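Side-chain contacts in hypothetical protein Aq_1549 (Aquifex aeolicus, PDB 2E8E), which is of unknown function but probably reduces peroxides through reactive thiols, as do other members of the OsmC family: residues 55-60 with 95-100; 48-53 with 62-67; 40-45 with 83-88; 100-105 with 122-127. One frame throughout, in Å; residues are numbered along the deposited sequence.

Contact 1: 55-60 with 95-100; sequences KKKRQE and EKALEQ
K57 and Q59 meet A97 and Q100 in a mixed contact, one polar bond beside an apolar patch, where the C-terminal end of helix 34-56 comes against the first turns of helix 95-109. K57 is the first residue to leave the helical conformation. After it R58, with positive phi, serves as the C-prime residue of a Schellman motif: R58 N bonds back to K55 O and Q59 N to L54 O. This turn redirects the chain so that Q59, as well as K57, faces helix 95-109. The lysine chain runs out straight, passing the CB of A97 at 4.3 Å from its CD, and bends only at its last torsion (chi4 -55°). That bend delivers NZ to Q100 OE1, 3.0 Å away. The two side chains cross at about a right angle, and the ammonium sits above the carbonyl plane, 52° out of it, so the bond does not lie along a lone pair. K57 CE also rests on Q100 CB at 3.7 Å. Next to it Q59, folded at chi2 (-52°), lays CG and CD over the A97 methyl, with CD 3.5 Å from CB; Q59 also packs on V93 and E94. Replacing K57 by an alanine removes the ammonium, and Q100 OE1 would probably be left without this donor, its carboxamide freer to turn. A single bond between a charged donor and a neutral acceptor, at the partly exposed margin, suggests a modest pin between the end of helix 34-56 and helix 95-109.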
loop_
_atom_site.group_PDB
_atom_site.type_symbol
_atom_site.label_atom_id
_atom_site.label_comp_id
_atom_site.label_asym_id
_atom_site.label_seq_id
_atom_site.Cartn_x
_atom_site.Cartn_y
_atom_site.Cartn_z
ATOM N N LYS A 55 21.901 9.900 4.723
ATOM C CA LYS A 55 22.719 10.703 3.825
ATOM C C LYS A 55 23.024 12.042 4.491
ATOM O O LYS A 55 24.166 12.509 4.486
ATOM C CB LYS A 55 21.972 10.924 2.505
ATOM C CG LYS A 55 22.693 11.789 1.483
ATOM C CD LYS A 55 21.957 11.748 0.146
ATOM C CE LYS A 55 22.562 12.696 -0.877
ATOM N NZ LYS A 55 22.334 14.123 -0.518
ATOM N N LYS A 56 21.996 12.651 5.073
ATOM C CA LYS A 56 22.147 13.931 5.749
ATOM C C LYS A 56 23.100 13.798 6.937
ATOM O O LYS A 56 23.844 14.726 7.249
ATOM C CB LYS A 56 20.783 14.435 6.229
ATOM C CG LYS A 56 20.795 15.846 6.793
ATOM C CD LYS A 56 19.397 16.284 7.209
ATOM C CE LYS A 56 19.391 17.716 7.724
ATOM N NZ LYS A 56 20.284 17.887 8.902
ATOM N N LYS A 57 23.077 12.643 7.596
ATOM C CA LYS A 57 23.941 12.415 8.747
ATOM C C LYS A 57 25.336 11.928 8.361
ATOM O O LYS A 57 26.071 11.380 9.185
ATOM C CB LYS A 57 23.276 11.446 9.726
ATOM C CG LYS A 57 22.065 12.061 10.421
ATOM C CD LYS A 57 21.509 11.171 11.517
ATOM C CE LYS A 57 20.318 11.833 12.189
ATOM N NZ LYS A 57 20.655 13.193 12.702
ATOM N N ARG A 58 25.680 12.128 7.093
ATOM C CA ARG A 58 26.995 11.778 6.562
ATOM C C ARG A 58 27.398 10.305 6.619
ATOM O O ARG A 58 28.585 9.985 6.703
ATOM C CB ARG A 58 28.053 12.626 7.274
ATOM C CG ARG A 58 27.614 14.070 7.503
ATOM C CD ARG A 58 27.203 14.734 6.198
ATOM N NE ARG A 58 28.319 14.783 5.262
ATOM C CZ ARG A 58 29.381 15.566 5.411
ATOM N NH1 ARG A 58 29.466 16.378 6.457
ATOM N NH2 ARG A 58 30.366 15.526 4.525
ATOM N N GLN A 59 26.423 9.406 6.561
ATOM C CA GLN A 59 26.738 7.988 6.601
ATOM C C GLN A 59 27.049 7.488 5.195
ATOM O O GLN A 59 26.495 7.979 4.212
ATOM C CB GLN A 59 25.565 7.196 7.192
ATOM C CG GLN A 59 25.144 7.633 8.595
ATOM C CD GLN A 59 26.300 7.675 9.578
ATOM O OE1 GLN A 59 26.732 8.751 9.997
ATOM N NE2 GLN A 59 26.809 6.507 9.949
ATOM N N GLU A 60 27.951 6.518 5.106
ATOM C CA GLU A 60 28.330 5.940 3.826
ATOM C C GLU A 60 27.522 4.662 3.665
ATOM O O GLU A 60 27.866 3.617 4.217
ATOM C CB GLU A 60 29.832 5.642 3.813
ATOM C CG GLU A 60 30.687 6.897 3.934
ATOM C CD GLU A 60 32.163 6.598 4.129
ATOM O OE1 GLU A 60 32.758 5.920 3.263
ATOM O OE2 GLU A 60 32.726 7.048 5.151
ATOM N N GLU A 95 25.392 2.819 14.300
ATOM C CA GLU A 95 24.109 2.375 14.823
ATOM C C GLU A 95 23.268 3.553 15.317
ATOM O O GLU A 95 22.046 3.552 15.170
ATOM C CB GLU A 95 24.345 1.358 15.946
ATOM C CG GLU A 95 23.106 0.599 16.409
ATOM C CD GLU A 95 22.440 1.242 17.608
ATOM O OE1 GLU A 95 23.156 1.543 18.589
ATOM O OE2 GLU A 95 21.206 1.437 17.579
ATOM N N LYS A 96 23.924 4.565 15.883
ATOM C CA LYS A 96 23.223 5.744 16.390
ATOM C C LYS A 96 22.535 6.524 15.271
ATOM O O LYS A 96 21.442 7.066 15.459
ATOM C CB LYS A 96 24.193 6.676 17.117
ATOM C CG LYS A 96 25.254 7.282 16.213
ATOM C CD LYS A 96 26.063 8.349 16.934
ATOM C CE LYS A 96 27.138 8.920 16.024
ATOM N NZ LYS A 96 26.579 9.383 14.719
ATOM N N ALA A 97 23.187 6.590 14.114
ATOM C CA ALA A 97 22.631 7.303 12.972
ATOM C C ALA A 97 21.434 6.536 12.420
ATOM O O ALA A 97 20.415 7.137 12.075
ATOM C CB ALA A 97 23.692 7.478 11.884
ATOM N N LEU A 98 21.556 5.214 12.340
ATOM C CA LEU A 98 20.457 4.397 11.830
ATOM C C LEU A 98 19.270 4.497 12.779
ATOM O O LEU A 98 18.128 4.625 12.342
ATOM C CB LEU A 98 20.879 2.933 11.677
ATOM C CG LEU A 98 19.756 2.008 11.180
ATOM C CD1 LEU A 98 19.249 2.497 9.826
ATOM C CD2 LEU A 98 20.259 0.577 11.074
ATOM N N GLU A 99 19.538 4.445 14.082
ATOM C CA GLU A 99 18.461 4.548 15.060
ATOM C C GLU A 99 17.707 5.871 14.906
ATOM O O GLU A 99 16.474 5.896 14.931
ATOM C CB GLU A 99 19.011 4.425 16.485
ATOM C CG GLU A 99 17.995 4.794 17.566
ATOM C CD GLU A 99 18.468 4.452 18.968
ATOM O OE1 GLU A 99 19.691 4.505 19.219
ATOM O OE2 GLU A 99 17.613 4.145 19.825
ATOM N N GLN A 100 18.443 6.968 14.743
ATOM C CA GLN A 100 17.814 8.277 14.580
ATOM C C GLN A 100 16.978 8.340 13.303
ATOM O O GLN A 100 15.892 8.918 13.291
ATOM C CB GLN A 100 18.866 9.384 14.531
ATOM C CG GLN A 100 19.568 9.653 15.847
ATOM C CD GLN A 100 20.547 10.806 15.742
ATOM O OE1 GLN A 100 20.166 11.930 15.415
ATOM N NE2 GLN A 100 21.818 10.532 16.016
#

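Contact 2: 48-53 with 62-67; sequences VDVYHI and KDIKIF
I64 reaches from strand 60-72 to V50 and Y51 on helix 34-56, and nearly all of its touch on the helix is made by one methyl. From CB, which points at the helix, the longer branch leaves with CG1 anti to the carbonyl carbon (chi1 -66°) and continues extended, so CD1 is carried straight across to the helix. There the methyl sits in the angle between the backbone and the side chain of Y51: Y51 CA is 4.0 Å from I64 CD1, and the ring atom Y51 CD1 is equally close at 4.0 Å. It arrives at the edge of the tyrosine ring, near the ring plane, and the two side chains cross at about a right angle. V50 closes in from the preceding position with its CG1 4.5 Å from I64 CD1. The contact is wholly apolar and small, a single methyl set against two successive helix residues. Just before I64, K62 and D63 form a classic beta bulge opposite V90, and D63 OD1 takes a weak bond from I64 N at 2.7 Å. Around this core, V50 also packs on A101 of helix 95-109. The second subunit joins in as well: its A14 lies on Y51 and its F16 on I64. K65, I66 and F67 pair antiparallel with one of its strands, while I66 and F67 lie beside strand 80-90, so strand 60-72 stands between its own sheet neighbour and the partner subunit.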
loop_
_atom_site.group_PDB
_atom_site.type_symbol
_atom_site.label_atom_id
_atom_site.label_comp_id
_atom_site.label_asym_id
_atom_site.label_seq_id
_atom_site.Cartn_x
_atom_site.Cartn_y
_atom_site.Cartn_z
ATOM N N VAL A 48 12.609 5.589 2.111
ATOM C CA VAL A 48 12.979 6.853 1.488
ATOM C C VAL A 48 13.450 7.820 2.580
ATOM O O VAL A 48 14.446 8.524 2.406
ATOM C CB VAL A 48 11.779 7.460 0.723
ATOM C CG1 VAL A 48 12.094 8.884 0.280
ATOM C CG2 VAL A 48 11.460 6.596 -0.491
ATOM N N ASP A 49 12.739 7.835 3.706
ATOM C CA ASP A 49 13.098 8.709 4.827
ATOM C C ASP A 49 14.464 8.323 5.382
ATOM O O ASP A 49 15.328 9.173 5.608
ATOM C CB ASP A 49 12.103 8.592 5.988
ATOM C CG ASP A 49 10.693 9.016 5.624
ATOM O OD1 ASP A 49 10.515 9.952 4.816
ATOM O OD2 ASP A 49 9.754 8.415 6.187
ATOM N N VAL A 50 14.640 7.028 5.627
ATOM C CA VAL A 50 15.886 6.531 6.186
ATOM C C VAL A 50 17.065 6.844 5.273
ATOM O O VAL A 50 18.125 7.264 5.740
ATOM C CB VAL A 50 15.793 5.013 6.456
ATOM C CG1 VAL A 50 17.147 4.466 6.895
ATOM C CG2 VAL A 50 14.751 4.758 7.537
ATOM N N TYR A 51 16.875 6.662 3.970
ATOM C CA TYR A 51 17.943 6.942 3.017
ATOM C C TYR A 51 18.377 8.402 3.115
ATOM O O TYR A 51 19.566 8.698 3.268
ATOM C CB TYR A 51 17.477 6.655 1.590
ATOM C CG TYR A 51 18.537 6.926 0.547
ATOM C CD1 TYR A 51 19.452 5.940 0.179
ATOM C CD2 TYR A 51 18.638 8.180 -0.058
ATOM C CE1 TYR A 51 20.445 6.198 -0.773
ATOM C CE2 TYR A 51 19.624 8.449 -1.005
ATOM C CZ TYR A 51 20.522 7.455 -1.359
ATOM O OH TYR A 51 21.495 7.725 -2.298
ATOM N N HIS A 52 17.410 9.307 3.026
ATOM C CA HIS A 52 17.690 10.738 3.092
ATOM C C HIS A 52 18.323 11.180 4.403
ATOM O O HIS A 52 19.230 12.009 4.406
ATOM C CB HIS A 52 16.414 11.542 2.851
ATOM C CG HIS A 52 15.919 11.473 1.442
ATOM N ND1 HIS A 52 16.739 11.699 0.357
ATOM C CD2 HIS A 52 14.689 11.220 0.937
ATOM C CE1 HIS A 52 16.035 11.587 -0.755
ATOM N NE2 HIS A 52 14.788 11.297 -0.432
ATOM N N ILE A 53 17.847 10.631 5.516
ATOM C CA ILE A 53 18.386 10.995 6.821
ATOM C C ILE A 53 19.812 10.478 6.991
ATOM O O ILE A 53 20.692 11.215 7.440
ATOM C CB ILE A 53 17.486 10.467 7.955
ATOM C CG1 ILE A 53 16.137 11.197 7.911
ATOM C CG2 ILE A 53 18.164 10.672 9.307
ATOM C CD1 ILE A 53 15.077 10.615 8.832
ATOM N N LYS A 62 26.090 1.533 1.619
ATOM C CA LYS A 62 26.341 0.638 0.500
ATOM C C LYS A 62 25.002 0.007 0.133
ATOM O O LYS A 62 24.710 -0.231 -1.039
ATOM C CB LYS A 62 27.330 -0.462 0.890
ATOM C CG LYS A 62 27.532 -1.503 -0.198
ATOM C CD LYS A 62 28.321 -2.707 0.294
ATOM C CE LYS A 62 29.721 -2.325 0.740
ATOM N NZ LYS A 62 30.503 -3.536 1.120
ATOM N N ASP A 63 24.185 -0.253 1.148
ATOM C CA ASP A 63 22.880 -0.859 0.922
ATOM C C ASP A 63 21.975 -0.690 2.136
ATOM O O ASP A 63 22.438 -0.490 3.260
ATOM C CB ASP A 63 23.054 -2.348 0.599
ATOM C CG ASP A 63 21.798 -2.979 0.008
ATOM O OD1 ASP A 63 20.870 -2.238 -0.377
ATOM O OD2 ASP A 63 21.752 -4.223 -0.081
ATOM N N ILE A 64 20.671 -0.745 1.892
ATOM C CA ILE A 64 19.681 -0.638 2.953
ATOM C C ILE A 64 18.686 -1.741 2.644
ATOM O O ILE A 64 18.127 -1.787 1.549
ATOM C CB ILE A 64 18.944 0.723 2.936
ATOM C CG1 ILE A 64 19.919 1.853 3.267
ATOM C CG2 ILE A 64 17.786 0.704 3.941
ATOM C CD1 ILE A 64 19.319 3.241 3.176
ATOM N N LYS A 65 18.500 -2.648 3.595
ATOM C CA LYS A 65 17.566 -3.748 3.423
ATOM C C LYS A 65 16.471 -3.606 4.466
ATOM O O LYS A 65 16.749 -3.339 5.635
ATOM C CB LYS A 65 18.278 -5.090 3.599
ATOM C CG LYS A 65 19.378 -5.354 2.576
ATOM C CD LYS A 65 20.004 -6.720 2.795
ATOM C CE LYS A 65 21.068 -7.019 1.750
ATOM N NZ LYS A 65 21.727 -8.335 2.000
ATOM N N ILE A 66 15.225 -3.770 4.043
ATOM C CA ILE A 66 14.110 -3.656 4.970
ATOM C C ILE A 66 13.244 -4.898 4.865
ATOM O O ILE A 66 12.788 -5.266 3.782
ATOM C CB ILE A 66 13.260 -2.406 4.672
ATOM C CG1 ILE A 66 14.161 -1.169 4.603
ATOM C CG2 ILE A 66 12.222 -2.216 5.774
ATOM C CD1 ILE A 66 13.434 0.109 4.210
ATOM N N PHE A 67 13.028 -5.548 6.002
ATOM C CA PHE A 67 12.238 -6.762 6.051
ATOM C C PHE A 67 10.948 -6.514 6.809
ATOM O O PHE A 67 10.969 -6.099 7.963
ATOM C CB PHE A 67 13.045 -7.866 6.735
ATOM C CG PHE A 67 14.366 -8.132 6.073
ATOM C CD1 PHE A 67 14.453 -8.991 4.983
ATOM C CD2 PHE A 67 15.515 -7.475 6.503
ATOM C CE1 PHE A 67 15.670 -9.190 4.325
ATOM C CE2 PHE A 67 16.732 -7.667 5.854
ATOM C CZ PHE A 67 16.809 -8.524 4.763
#

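Contact 3: 40-45 with 83-88; sequences VSIGSC and IEIKYV
I42 meets I83 and I85 through methyl groups alone, and the flat group that matters here is a backbone one in the same helical turn, the carbonyl of V40. S44 approaches that oxygen from both faces of its plane: S44 N gives the helical bond from one, and the hydroxyl, folded back over the helix, gives the second from the other, S44 OG lying 2.8 Å from V40 O. The hydroxyl is tilted 28° from the carbonyl plane. V40 O is thus gripped by two bonds, and the buried S44 hydroxyl finds its acceptor within its own helix. Across the contact, I42 divides its two branches between two residues of strand 80-90 that point to the same side. Its longer branch, extended at chi2 (170°), meets I83 tip to tip, with CD1 of I42 4.1 Å from CD1 of I83. The shorter branch, I42 CG2, sits closer to I85, touching its CD1 at 3.9 Å as the two side chains cross obliquely. I83 and I85 are alternate residues, so the helix residue straddles a two-residue step of the strand. I42 also packs on V112 and L113 of helix 111-116 and on L68 of strand 60-72. Nearby, C45 lies against C110, with which it forms a disulfide in another structure of this protein, although not in this one. Strand 80-90 is the middle strand of its sheet, with I85 touching I66 and L68 on one neighbour and L122 on the other, and helix 34-56 passes over its apolar face.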
loop_
_atom_site.group_PDB
_atom_site.type_symbol
_atom_site.label_atom_id
_atom_site.label_comp_id
_atom_site.label_asym_id
_atom_site.label_seq_id
_atom_site.Cartn_x
_atom_site.Cartn_y
_atom_site.Cartn_z
ATOM N N VAL A 40 4.821 -3.237 1.084
ATOM C CA VAL A 40 5.799 -2.593 0.214
ATOM C C VAL A 40 5.663 -1.073 0.328
ATOM O O VAL A 40 6.667 -0.355 0.372
ATOM C CB VAL A 40 5.620 -3.018 -1.274
ATOM C CG1 VAL A 40 6.489 -2.146 -2.179
ATOM C CG2 VAL A 40 6.003 -4.479 -1.444
ATOM N N SER A 41 4.426 -0.583 0.386
ATOM C CA SER A 41 4.191 0.858 0.499
ATOM C C SER A 41 4.791 1.394 1.796
ATOM O O SER A 41 5.440 2.442 1.814
ATOM C CB SER A 41 2.687 1.157 0.463
ATOM O OG SER A 41 2.124 0.680 -0.746
ATOM N N ILE A 42 4.565 0.667 2.881
ATOM C CA ILE A 42 5.094 1.054 4.182
ATOM C C ILE A 42 6.622 1.047 4.162
ATOM O O ILE A 42 7.267 2.028 4.552
ATOM C CB ILE A 42 4.615 0.075 5.281
ATOM C CG1 ILE A 42 3.103 0.223 5.493
ATOM C CG2 ILE A 42 5.382 0.322 6.574
ATOM C CD1 ILE A 42 2.508 -0.869 6.387
ATOM N N GLY A 43 7.190 -0.068 3.706
ATOM C CA GLY A 43 8.633 -0.216 3.662
ATOM C C GLY A 43 9.349 0.801 2.797
ATOM O O GLY A 43 10.377 1.352 3.203
ATOM N N SER A 44 8.810 1.067 1.610
ATOM C CA SER A 44 9.444 2.021 0.711
ATOM C C SER A 44 9.276 3.459 1.187
ATOM O O SER A 44 10.206 4.262 1.079
ATOM C CB SER A 44 8.909 1.855 -0.718
ATOM O OG SER A 44 7.503 2.023 -0.775
ATOM N N CYS A 45 8.101 3.793 1.719
ATOM C CA CYS A 45 7.871 5.149 2.214
ATOM C C CYS A 45 8.881 5.433 3.323
ATOM O O CYS A 45 9.545 6.471 3.322
ATOM C CB CYS A 45 6.453 5.294 2.771
ATOM S SG CYS A 45 5.991 6.997 3.213
ATOM N N ILE A 83 2.788 -5.947 12.757
ATOM C CA ILE A 83 3.673 -5.708 11.625
ATOM C C ILE A 83 5.071 -5.531 12.190
ATOM O O ILE A 83 5.304 -4.643 13.010
ATOM C CB ILE A 83 3.314 -4.426 10.841
ATOM C CG1 ILE A 83 1.905 -4.538 10.257
ATOM C CG2 ILE A 83 4.337 -4.215 9.716
ATOM C CD1 ILE A 83 1.488 -3.340 9.432
ATOM N N GLU A 84 5.989 -6.392 11.766
ATOM C CA GLU A 84 7.372 -6.312 12.214
ATOM C C GLU A 84 8.191 -5.712 11.091
ATOM O O GLU A 84 8.080 -6.142 9.940
ATOM C CB GLU A 84 7.929 -7.700 12.529
ATOM C CG GLU A 84 7.319 -8.388 13.725
ATOM C CD GLU A 84 8.013 -9.702 14.027
ATOM O OE1 GLU A 84 9.235 -9.679 14.290
ATOM O OE2 GLU A 84 7.343 -10.756 13.994
ATOM N N ILE A 85 9.009 -4.719 11.418
ATOM C CA ILE A 85 9.847 -4.091 10.412
ATOM C C ILE A 85 11.272 -4.089 10.924
ATOM O O ILE A 85 11.542 -3.600 12.023
ATOM C CB ILE A 85 9.437 -2.628 10.137
ATOM C CG1 ILE A 85 7.946 -2.545 9.794
ATOM C CG2 ILE A 85 10.268 -2.075 8.987
ATOM C CD1 ILE A 85 7.445 -1.135 9.550
ATOM N N LYS A 86 12.178 -4.643 10.127
ATOM C CA LYS A 86 13.586 -4.693 10.491
ATOM C C LYS A 86 14.397 -3.950 9.439
ATOM O O LYS A 86 14.331 -4.274 8.251
ATOM C CB LYS A 86 14.063 -6.145 10.577
ATOM C CG LYS A 86 15.530 -6.293 10.950
ATOM C CD LYS A 86 15.935 -7.759 10.992
ATOM C CE LYS A 86 17.401 -7.911 11.345
ATOM N NZ LYS A 86 17.708 -7.285 12.659
ATOM N N TYR A 87 15.151 -2.947 9.881
ATOM C CA TYR A 87 15.985 -2.153 8.987
ATOM C C TYR A 87 17.438 -2.590 9.138
ATOM O O TYR A 87 17.953 -2.663 10.253
ATOM C CB TYR A 87 15.904 -0.670 9.351
ATOM C CG TYR A 87 14.524 -0.064 9.288
ATOM C CD1 TYR A 87 14.099 0.639 8.160
ATOM C CD2 TYR A 87 13.648 -0.168 10.367
ATOM C CE1 TYR A 87 12.837 1.230 8.112
ATOM C CE2 TYR A 87 12.387 0.414 10.327
ATOM C CZ TYR A 87 11.988 1.115 9.200
ATOM O OH TYR A 87 10.749 1.711 9.172
ATOM N N VAL A 88 18.092 -2.872 8.017
ATOM C CA VAL A 88 19.495 -3.263 8.040
ATOM C C VAL A 88 20.269 -2.301 7.147
ATOM O O VAL A 88 20.052 -2.255 5.935
ATOM C CB VAL A 88 19.697 -4.709 7.520
ATOM C CG1 VAL A 88 21.186 -5.047 7.484
ATOM C CG2 VAL A 88 18.957 -5.698 8.414
#

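Contact 4: 100-105 with 122-127; sequences QAVKLS and LKISWE
W126 takes the torsion between the backbone N and the carbonyl carbon (chi1 60°), which swings its indole toward helix 95-109, while V102 turns CG1 away from its own N (chi1 171°), which faces that methyl to the strand. V102 CG1 serves two partners. It lies 3.6 Å from CG2 of I124, the two side chains passing alongside and pointing opposite ways, and 3.9 Å from CE3 of W126, where it comes in obliquely to the ring. K103 approaches the same indole obliquely: the chain is extended until its last bond, where it bends, and NZ ends 3.7 Å from W126 CH2, crossing at about a right angle. On the other end of the indole, W126 NE1 is hydrogen-bonded to E95, one helical turn and more before the segment, which pins the ring's rotation. I124 and V102 both also touch Y87 of the adjacent strand, and I124 meets T106. Helix 100-105 and strand 122-127 approach to 9.7 Å between axes at 155°, a helix-on-sheet packing in which the helix runs along one face of the mixed sheet, nearly antiparallel to strand 121-130, as in the alpha+beta fold of OsmC-like proteins.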
loop_
_atom_site.group_PDB
_atom_site.type_symbol
_atom_site.label_atom_id
_atom_site.label_comp_id
_atom_site.label_asym_id
_atom_site.label_seq_id
_atom_site.Cartn_x
_atom_site.Cartn_y
_atom_site.Cartn_z
ATOM N N GLN A 100 18.443 6.968 14.743
ATOM C CA GLN A 100 17.814 8.277 14.580
ATOM C C GLN A 100 16.978 8.340 13.303
ATOM O O GLN A 100 15.892 8.918 13.291
ATOM C CB GLN A 100 18.866 9.384 14.531
ATOM C CG GLN A 100 19.568 9.653 15.847
ATOM C CD GLN A 100 20.547 10.806 15.742
ATOM O OE1 GLN A 100 20.166 11.930 15.415
ATOM N NE2 GLN A 100 21.818 10.532 16.016
ATOM N N ALA A 101 17.495 7.750 12.232
ATOM C CA ALA A 101 16.790 7.744 10.953
ATOM C C ALA A 101 15.503 6.933 11.059
ATOM O O ALA A 101 14.459 7.343 10.555
ATOM C CB ALA A 101 17.686 7.166 9.864
ATOM N N VAL A 102 15.582 5.780 11.718
ATOM C CA VAL A 102 14.415 4.921 11.882
ATOM C C VAL A 102 13.353 5.564 12.772
ATOM O O VAL A 102 12.157 5.492 12.473
ATOM C CB VAL A 102 14.820 3.550 12.464
ATOM C CG1 VAL A 102 13.583 2.747 12.831
ATOM C CG2 VAL A 102 15.651 2.784 11.439
ATOM N N LYS A 103 13.779 6.204 13.857
ATOM C CA LYS A 103 12.820 6.848 14.746
ATOM C C LYS A 103 12.157 8.063 14.106
ATOM O O LYS A 103 10.944 8.247 14.225
ATOM C CB LYS A 103 13.488 7.240 16.066
ATOM C CG LYS A 103 13.882 6.034 16.899
ATOM C CD LYS A 103 14.387 6.439 18.269
ATOM C CE LYS A 103 14.768 5.216 19.083
ATOM N NZ LYS A 103 13.650 4.236 19.152
ATOM N N LEU A 104 12.940 8.888 13.419
ATOM C CA LEU A 104 12.378 10.061 12.763
ATOM C C LEU A 104 11.376 9.637 11.696
ATOM O O LEU A 104 10.335 10.266 11.526
ATOM C CB LEU A 104 13.477 10.906 12.123
ATOM C CG LEU A 104 14.260 11.786 13.098
ATOM C CD1 LEU A 104 15.405 12.470 12.361
ATOM C CD2 LEU A 104 13.321 12.817 13.715
ATOM N N SER A 105 11.695 8.567 10.978
ATOM C CA SER A 105 10.801 8.081 9.939
ATOM C C SER A 105 9.501 7.540 10.527
ATOM O O SER A 105 8.412 8.009 10.189
ATOM C CB SER A 105 11.483 6.984 9.119
ATOM O OG SER A 105 10.591 6.459 8.146
ATOM N N LEU A 122 2.967 -2.398 16.135
ATOM C CA LEU A 122 4.191 -2.239 15.369
ATOM C C LEU A 122 5.433 -2.632 16.165
ATOM O O LEU A 122 5.637 -2.166 17.286
ATOM C CB LEU A 122 4.300 -0.784 14.905
ATOM C CG LEU A 122 5.380 -0.377 13.904
ATOM C CD1 LEU A 122 5.244 -1.189 12.621
ATOM C CD2 LEU A 122 5.233 1.110 13.610
ATOM N N LYS A 123 6.251 -3.501 15.583
ATOM C CA LYS A 123 7.486 -3.944 16.222
ATOM C C LYS A 123 8.637 -3.570 15.295
ATOM O O LYS A 123 8.810 -4.160 14.226
ATOM C CB LYS A 123 7.447 -5.452 16.476
ATOM C CG LYS A 123 6.267 -5.874 17.353
ATOM C CD LYS A 123 6.486 -7.217 18.039
ATOM C CE LYS A 123 6.626 -8.363 17.055
ATOM N NZ LYS A 123 6.737 -9.666 17.778
ATOM N N ILE A 124 9.413 -2.577 15.714
ATOM C CA ILE A 124 10.525 -2.076 14.920
ATOM C C ILE A 124 11.893 -2.441 15.487
ATOM O O ILE A 124 12.115 -2.374 16.697
ATOM C CB ILE A 124 10.429 -0.545 14.801
ATOM C CG1 ILE A 124 9.089 -0.170 14.159
ATOM C CG2 ILE A 124 11.591 -0.001 13.987
ATOM C CD1 ILE A 124 8.798 1.306 14.174
ATOM N N SER A 125 12.803 -2.828 14.600
ATOM C CA SER A 125 14.161 -3.184 14.993
ATOM C C SER A 125 15.116 -2.764 13.889
ATOM O O SER A 125 14.703 -2.529 12.755
ATOM C CB SER A 125 14.283 -4.689 15.229
ATOM O OG SER A 125 14.056 -5.414 14.035
ATOM N N TRP A 126 16.398 -2.671 14.212
ATOM C CA TRP A 126 17.372 -2.272 13.212
ATOM C C TRP A 126 18.748 -2.772 13.597
ATOM O O TRP A 126 18.987 -3.159 14.743
ATOM C CB TRP A 126 17.390 -0.749 13.076
ATOM C CG TRP A 126 17.740 -0.053 14.353
ATOM C CD1 TRP A 126 18.993 0.202 14.835
ATOM C CD2 TRP A 126 16.824 0.428 15.343
ATOM N NE1 TRP A 126 18.913 0.810 16.066
ATOM C CE2 TRP A 126 17.593 0.958 16.403
ATOM C CE3 TRP A 126 15.426 0.457 15.439
ATOM C CZ2 TRP A 126 17.011 1.515 17.545
ATOM C CZ3 TRP A 126 14.847 1.011 16.576
ATOM C CH2 TRP A 126 15.642 1.531 17.616
ATOM N N GLU A 127 19.652 -2.769 12.627
ATOM C CA GLU A 127 21.009 -3.213 12.872
ATOM C C GLU A 127 21.908 -2.731 11.753
ATOM O O GLU A 127 21.459 -2.500 10.627
ATOM C CB GLU A 127 21.074 -4.739 12.964
ATOM C CG GLU A 127 20.824 -5.466 11.658
ATOM C CD GLU A 127 20.982 -6.971 11.795
ATOM O OE1 GLU A 127 20.199 -7.588 12.548
ATOM O OE2 GLU A 127 21.892 -7.539 11.153
#

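Overall arrangement
Following the chain from the N terminus, helix 34-56 supplies the first half of three contacts in turn: contact 3, contact 2, then contact 1. Contact 2 closes first, when the chain returns along strand 60-72, and it is nested inside the longer loop closed by contact 3 on strand 80-90. Contact 1 opens within both loops but closes beyond them on helix 95-109, so it crosses each. Contact 4 then follows in series, sharing Q100 with contact 1 and ending on strand 121-130. Contacts 2, 3 and 4 reach the three strands of the mixed sheet, while contact 1 joins the turn that ends helix 34-56 to helix 95-109.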